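Local coordinates for siderophore enterobactin esterase (Emericella nidulans, PDB 6GUO), which hydrolyses the bacterial xenosiderophore enterobactin to dihydroxybenzoylserine units, releasing iron inside the fungal cell, at residues R221-S226 and K277-E282; R227-V232 and M254-E259. All coordinates share one frame; numbering follows the deposited sequence.

Interaction 1: R221-S226 and K277-E282; sequences RLSFGS and KEYLDE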
loop_
_atom_site.group_PDB
_atom_site.type_symbol
_atom_site.label_atom_id
_atom_site.label_comp_id
_atom_site.label_asym_id
_atom_site.label_seq_id
_atom_site.Cartn_x
_atom_site.Cartn_y
_atom_site.Cartn_z
ATOM N N ARG A 221 -3.007 17.555 4.487
ATOM C CA ARG A 221 -2.315 16.570 5.311
ATOM C C ARG A 221 -0.862 16.517 4.872
ATOM O O ARG A 221 -0.577 16.204 3.718
ATOM C CB ARG A 221 -2.938 15.180 5.200
ATOM C CG ARG A 221 -2.376 14.203 6.232
ATOM C CD ARG A 221 -3.081 12.862 6.186
ATOM N NE ARG A 221 -2.801 12.036 7.372
ATOM C CZ ARG A 221 -2.003 10.963 7.421
ATOM N NH1 ARG A 221 -1.861 10.315 8.578
ATOM N NH2 ARG A 221 -1.351 10.516 6.351
ATOM N N LEU A 222 0.038 16.849 5.798
ATOM C CA LEU A 222 1.479 16.716 5.601
ATOM C C LEU A 222 1.941 15.422 6.232
ATOM O O LEU A 222 1.390 14.993 7.243
ATOM C CB LEU A 222 2.221 17.877 6.265
ATOM C CG LEU A 222 2.090 19.213 5.534
ATOM C CD1 LEU A 222 2.374 20.369 6.474
ATOM C CD2 LEU A 222 3.024 19.245 4.332
ATOM N N SER A 223 2.963 14.805 5.651
ATOM C CA SER A 223 3.561 13.623 6.265
ATOM C C SER A 223 5.021 13.457 5.892
ATOM O O SER A 223 5.496 14.025 4.905
ATOM C CB SER A 223 2.766 12.362 5.906
ATOM O OG SER A 223 2.914 12.028 4.536
ATOM N N PHE A 224 5.729 12.680 6.705
ATOM C CA PHE A 224 7.116 12.333 6.434
ATOM C C PHE A 224 7.491 11.109 7.251
ATOM O O PHE A 224 6.820 10.780 8.230
ATOM C CB PHE A 224 8.061 13.513 6.744
ATOM C CG PHE A 224 8.022 13.976 8.174
ATOM C CD1 PHE A 224 8.916 13.465 9.117
ATOM C CD2 PHE A 224 7.091 14.930 8.586
ATOM C CE1 PHE A 224 8.884 13.897 10.438
ATOM C CE2 PHE A 224 7.057 15.367 9.904
ATOM C CZ PHE A 224 7.949 14.850 10.830
ATOM N N GLY A 225 8.541 10.420 6.826
ATOM C CA GLY A 225 9.106 9.319 7.605
ATOM C C GLY A 225 10.149 9.845 8.570
ATOM O O GLY A 225 10.921 10.733 8.212
ATOM N N SER A 226 10.201 9.290 9.783
ATOM C CA SER A 226 11.135 9.782 10.811
ATOM C C SER A 226 12.604 9.694 10.387
ATOM O O SER A 226 13.414 10.532 10.781
ATOM C CB SER A 226 10.931 9.055 12.149
ATOM O OG SER A 226 11.413 7.721 12.093
ATOM N N LYS A 277 1.695 14.136 10.085
ATOM C CA LYS A 277 1.965 12.795 10.609
ATOM C C LYS A 277 3.414 12.415 10.332
ATOM O O LYS A 277 3.859 12.431 9.182
ATOM C CB LYS A 277 1.012 11.772 9.972
ATOM C CG LYS A 277 1.281 10.305 10.305
ATOM C CD LYS A 277 1.113 9.990 11.784
ATOM C CE LYS A 277 1.630 8.596 12.127
ATOM N NZ LYS A 277 0.647 7.516 11.854
ATOM N N GLU A 278 4.141 12.081 11.395
ATOM C CA GLU A 278 5.469 11.498 11.291
ATOM C C GLU A 278 5.294 9.992 11.349
ATOM O O GLU A 278 4.727 9.480 12.317
ATOM C CB GLU A 278 6.357 11.955 12.451
ATOM C CG GLU A 278 7.740 11.313 12.472
ATOM C CD GLU A 278 8.655 11.909 13.526
ATOM O OE1 GLU A 278 9.886 11.850 13.342
ATOM O OE2 GLU A 278 8.150 12.427 14.544
ATOM N N TYR A 279 5.777 9.291 10.327
ATOM C CA TYR A 279 5.727 7.828 10.298
ATOM C C TYR A 279 7.031 7.277 10.865
ATOM O O TYR A 279 8.079 7.386 10.235
ATOM C CB TYR A 279 5.475 7.317 8.874
ATOM C CG TYR A 279 4.047 7.512 8.431
ATOM C CD1 TYR A 279 3.069 6.585 8.767
ATOM C CD2 TYR A 279 3.663 8.636 7.695
ATOM C CE1 TYR A 279 1.753 6.753 8.380
ATOM C CE2 TYR A 279 2.343 8.816 7.305
ATOM C CZ TYR A 279 1.391 7.872 7.653
ATOM O OH TYR A 279 0.084 8.025 7.284
ATOM N N LEU A 280 6.962 6.698 12.063
ATOM C CA LEU A 280 8.163 6.219 12.750
ATOM C C LEU A 280 8.855 5.098 11.982
ATOM O O LEU A 280 8.200 4.190 11.469
ATOM C CB LEU A 280 7.836 5.736 14.166
ATOM C CG LEU A 280 7.447 6.768 15.219
ATOM C CD1 LEU A 280 7.248 6.062 16.556
ATOM C CD2 LEU A 280 8.492 7.873 15.351
ATOM N N ASP A 281 10.182 5.198 11.895
ATOM C CA ASP A 281 11.055 4.186 11.280
ATOM C C ASP A 281 10.936 4.042 9.760
ATOM O O ASP A 281 11.517 3.117 9.187
ATOM C CB ASP A 281 10.870 2.800 11.935
ATOM C CG ASP A 281 10.828 2.859 13.450
ATOM O OD1 ASP A 281 11.610 3.623 14.061
ATOM O OD2 ASP A 281 10.003 2.128 14.030
ATOM N N GLU A 282 10.221 4.954 9.100
ATOM C CA GLU A 282 10.097 4.917 7.645
ATOM C C GLU A 282 11.076 5.907 7.025
ATOM O O GLU A 282 11.342 6.971 7.590
ATOM C CB GLU A 282 8.672 5.241 7.195
ATOM C CG GLU A 282 7.574 4.402 7.844
ATOM C CD GLU A 282 7.528 2.946 7.401
ATOM O OE1 GLU A 282 8.376 2.487 6.606
ATOM O OE2 GLU A 282 6.607 2.245 7.863
#
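Phe224 and Tyr279 lie on opposite faces of the pairing between parallel strands 221-225 and 277-279, the last two strands of an alpha/beta-hydrolase sheet. A backbone ladder joins them: Lys277 N to Leu222 O, Phe224 N to Lys277 O, and a nearly straight bond from Tyr279 N to Phe224 O at 2.8 Å. The packing is close on both faces. With chi1 at 60°, the Phe224 ring swings over the neighbouring strand, where Glu278 CA sits 4.2 Å from the ring centre in a CH-pi contact and Glu278 CG lies 3.5 Å from Phe224 CE1. On the side of the sheet that holds Ser223 and Tyr279, Lys277 CG lies over the Tyr279 ring toward its rim, and Ser223 CB meets the ring edge. The extended Arg221 chain (chi1 -170°) brings NH2 and NH1 end-on to Tyr279 OH, at 3.0 and 3.3 Å in the guanidinium plane. Arg221 NE forms a salt bridge with Glu275, and helix 288-301 packs here through Pro290, Ala291 and Phe298. Looser are the exposed side chains of Leu280, which meets Leu280 of the second subunit, and Asp281, both directed away in a type II turn whose backbone is still held by Ser226 N to Tyr279 O and Asp281 N to Ser226 OG. Two N-H groups on one phenolic oxygen cast it as an acceptor, and the adjacent guanidinium charge would tend to make the phenol more acidic.

Interaction 2: R227-V232 and M254-E259; sequences REQYPV and MNDNCE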
loop_
_atom_site.group_PDB
_atom_site.type_symbol
_atom_site.label_atom_id
_atom_site.label_comp_id
_atom_site.label_asym_id
_atom_site.label_seq_id
_atom_site.Cartn_x
_atom_site.Cartn_y
_atom_site.Cartn_z
ATOM N N ARG A 227 12.933 8.691 9.576
ATOM C CA ARG A 227 14.303 8.479 9.118
ATOM C C ARG A 227 14.748 9.394 7.979
ATOM O O ARG A 227 15.929 9.396 7.642
ATOM C CB ARG A 227 14.505 7.030 8.693
ATOM C CG ARG A 227 14.322 6.047 9.828
ATOM C CD ARG A 227 14.596 4.637 9.360
ATOM N NE ARG A 227 14.712 3.706 10.480
ATOM C CZ ARG A 227 14.947 2.400 10.354
ATOM N NH1 ARG A 227 15.096 1.846 9.152
ATOM N NH2 ARG A 227 15.041 1.642 11.442
ATOM N N GLU A 228 13.834 10.171 7.395
ATOM C CA GLU A 228 14.189 11.005 6.248
ATOM C C GLU A 228 15.282 12.028 6.585
ATOM O O GLU A 228 16.268 12.135 5.858
ATOM C CB GLU A 228 12.946 11.675 5.656
ATOM C CG GLU A 228 12.007 10.662 5.012
ATOM C CD GLU A 228 10.967 11.303 4.132
ATOM O OE1 GLU A 228 11.356 11.885 3.100
ATOM O OE2 GLU A 228 9.769 11.219 4.472
ATOM N N GLN A 229 15.123 12.739 7.699
ATOM C CA GLN A 229 16.177 13.638 8.197
ATOM C C GLN A 229 17.230 12.918 9.051
ATOM O O GLN A 229 18.354 13.408 9.182
ATOM C CB GLN A 229 15.562 14.784 8.995
ATOM C CG GLN A 229 16.518 15.931 9.294
ATOM C CD GLN A 229 15.828 17.124 9.923
ATOM O OE1 GLN A 229 14.693 17.455 9.580
ATOM N NE2 GLN A 229 16.516 17.784 10.847
ATOM N N TYR A 230 16.866 11.770 9.627
ATOM C CA TYR A 230 17.738 11.022 10.535
ATOM C C TYR A 230 17.940 9.589 10.037
ATOM O O TYR A 230 17.389 8.643 10.608
ATOM C CB TYR A 230 17.139 11.046 11.942
ATOM C CG TYR A 230 16.969 12.448 12.470
ATOM C CD1 TYR A 230 18.054 13.149 13.004
ATOM C CD2 TYR A 230 15.732 13.093 12.409
ATOM C CE1 TYR A 230 17.905 14.447 13.481
ATOM C CE2 TYR A 230 15.573 14.390 12.885
ATOM C CZ TYR A 230 16.661 15.060 13.418
ATOM O OH TYR A 230 16.506 16.341 13.888
ATOM N N PRO A 231 18.734 9.423 8.962
ATOM C CA PRO A 231 18.878 8.096 8.362
ATOM C C PRO A 231 19.573 7.079 9.267
ATOM O O PRO A 231 20.378 7.446 10.127
ATOM C CB PRO A 231 19.696 8.354 7.086
ATOM C CG PRO A 231 20.292 9.700 7.249
ATOM C CD PRO A 231 19.399 10.467 8.163
ATOM N N VAL A 232 19.220 5.814 9.059
ATOM C CA VAL A 232 19.747 4.685 9.808
ATOM C C VAL A 232 20.477 3.790 8.816
ATOM O O VAL A 232 19.942 3.459 7.756
ATOM C CB VAL A 232 18.609 3.902 10.495
ATOM C CG1 VAL A 232 19.132 2.633 11.163
ATOM C CG2 VAL A 232 17.901 4.794 11.508
ATOM N N MET A 254 13.942 17.229 5.900
ATOM C CA MET A 254 12.549 16.864 5.637
ATOM C C MET A 254 11.648 17.028 6.864
ATOM O O MET A 254 10.597 17.672 6.780
ATOM C CB MET A 254 12.467 15.426 5.119
ATOM C CG MET A 254 11.068 14.947 4.752
ATOM S SD MET A 254 10.274 15.915 3.463
ATOM C CE MET A 254 11.306 15.553 2.043
ATOM N N ASN A 255 12.079 16.463 7.991
ATOM C CA ASN A 255 11.267 16.399 9.212
ATOM C C ASN A 255 10.989 17.798 9.767
ATOM O O ASN A 255 9.837 18.148 10.035
ATOM C CB ASN A 255 11.949 15.564 10.312
ATOM C CG ASN A 255 12.261 14.135 9.890
ATOM O OD1 ASN A 255 12.487 13.840 8.714
ATOM N ND2 ASN A 255 12.299 13.237 10.872
ATOM N N ASP A 256 12.046 18.591 9.934
ATOM C CA ASP A 256 11.903 19.947 10.475
ATOM C C ASP A 256 11.182 20.905 9.515
ATOM O O ASP A 256 10.373 21.720 9.965
ATOM C CB ASP A 256 13.263 20.531 10.901
ATOM C CG ASP A 256 13.855 19.837 12.131
ATOM O OD1 ASP A 256 13.103 19.266 12.950
ATOM O OD2 ASP A 256 15.092 19.873 12.287
ATOM N N ASN A 257 11.459 20.812 8.213
ATOM C CA ASN A 257 10.744 21.640 7.226
ATOM C C ASN A 257 9.231 21.373 7.256
ATOM O O ASN A 257 8.438 22.315 7.239
ATOM C CB ASN A 257 11.282 21.441 5.796
ATOM C CG ASN A 257 12.616 22.138 5.552
ATOM O OD1 ASN A 257 13.083 22.936 6.363
ATOM N ND2 ASN A 257 13.235 21.836 4.410
ATOM N N CYS A 258 8.842 20.098 7.316
ATOM C CA CYS A 258 7.425 19.727 7.414
ATOM C C CYS A 258 6.763 20.250 8.680
ATOM O O CYS A 258 5.689 20.854 8.614
ATOM C CB CYS A 258 7.240 18.214 7.369
ATOM S SG CYS A 258 7.399 17.523 5.723
ATOM N N GLU A 259 7.401 19.996 9.824
ATOM C CA GLU A 259 6.864 20.421 11.124
ATOM C C GLU A 259 6.738 21.943 11.216
ATOM O O GLU A 259 5.748 22.456 11.741
ATOM C CB GLU A 259 7.726 19.892 12.282
ATOM C CG GLU A 259 7.576 18.396 12.557
ATOM C CD GLU A 259 6.249 18.006 13.207
ATOM O OE1 GLU A 259 5.948 16.795 13.235
ATOM O OE2 GLU A 259 5.501 18.884 13.691
HETATM O O HOH W 1 15.898 15.131 5.145
HETATM O O HOH W 2 13.908 17.010 14.203
#
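Gln229 meets the first turn of helix 254-268 through CB and its terminal amide. Its CB rests 3.2 Å from Asn255 OD1, the same oxygen that accepts the Gln229 backbone N from above its carbonyl plane. With CG anti to the backbone N (chi1 -167°), the chain runs extended toward the helix, and CG itself lies over one face of the Tyr230 ring, offset toward the rim. Beyond it, CD approaches Asp256 OD2 to 3.7 Å. The amide then divides its work between the main chain and the side chain of one residue: OE1 takes Asp256 N at 2.9 Å, in the carbonyl plane and nearly straight, while NE2 donates to Asp256 OD2 at 2.9 Å from above the carboxylate, whose plane stands 84° from the amide's. One water extends this link by joining Asp256 OD1 to Tyr230 OH, and another connects Glu228 O to Met254 N. Asn255 ND2 bonds to Ser226 O, giving the asparagine amide two holds on the loop. The Glu228 side chain crosses that of Met254 at a slant, with Glu228 OE1 3.5 Å from Met254 CG; OE1 also bonds to His284 ND1, consistent with the acid-histidine pair of an alpha/beta-hydrolase catalytic triad. Glutamine and water thus satisfy two N-H groups that have no earlier turn of helix 254-268 to bond to, and the helix start would probably favour the Asp256 carboxylate as an anion.

In the fold
Both segments of interaction 2 lie in the chain between those of interaction 1: the strand of 221-226 runs directly into the loop of 227-232, and helix 254-268 leads on to strand 273-279. Their centres lie about 8 Å apart. Interaction 1 belongs to the sheet, with most of its residues buried and its turn reaching the second subunit; interaction 2 lies farther out, touches no other chain and uses two bridging waters. Backbone ladder and aromatic packing serve the sheet, side-chain amides and carboxylates the place where a loop meets a helix start. Asn255 connects the two, its CG packing 3.4 Å from Phe224 CE1, while Glu282 O probably accepts Arg227 N, securing the loop to the turn.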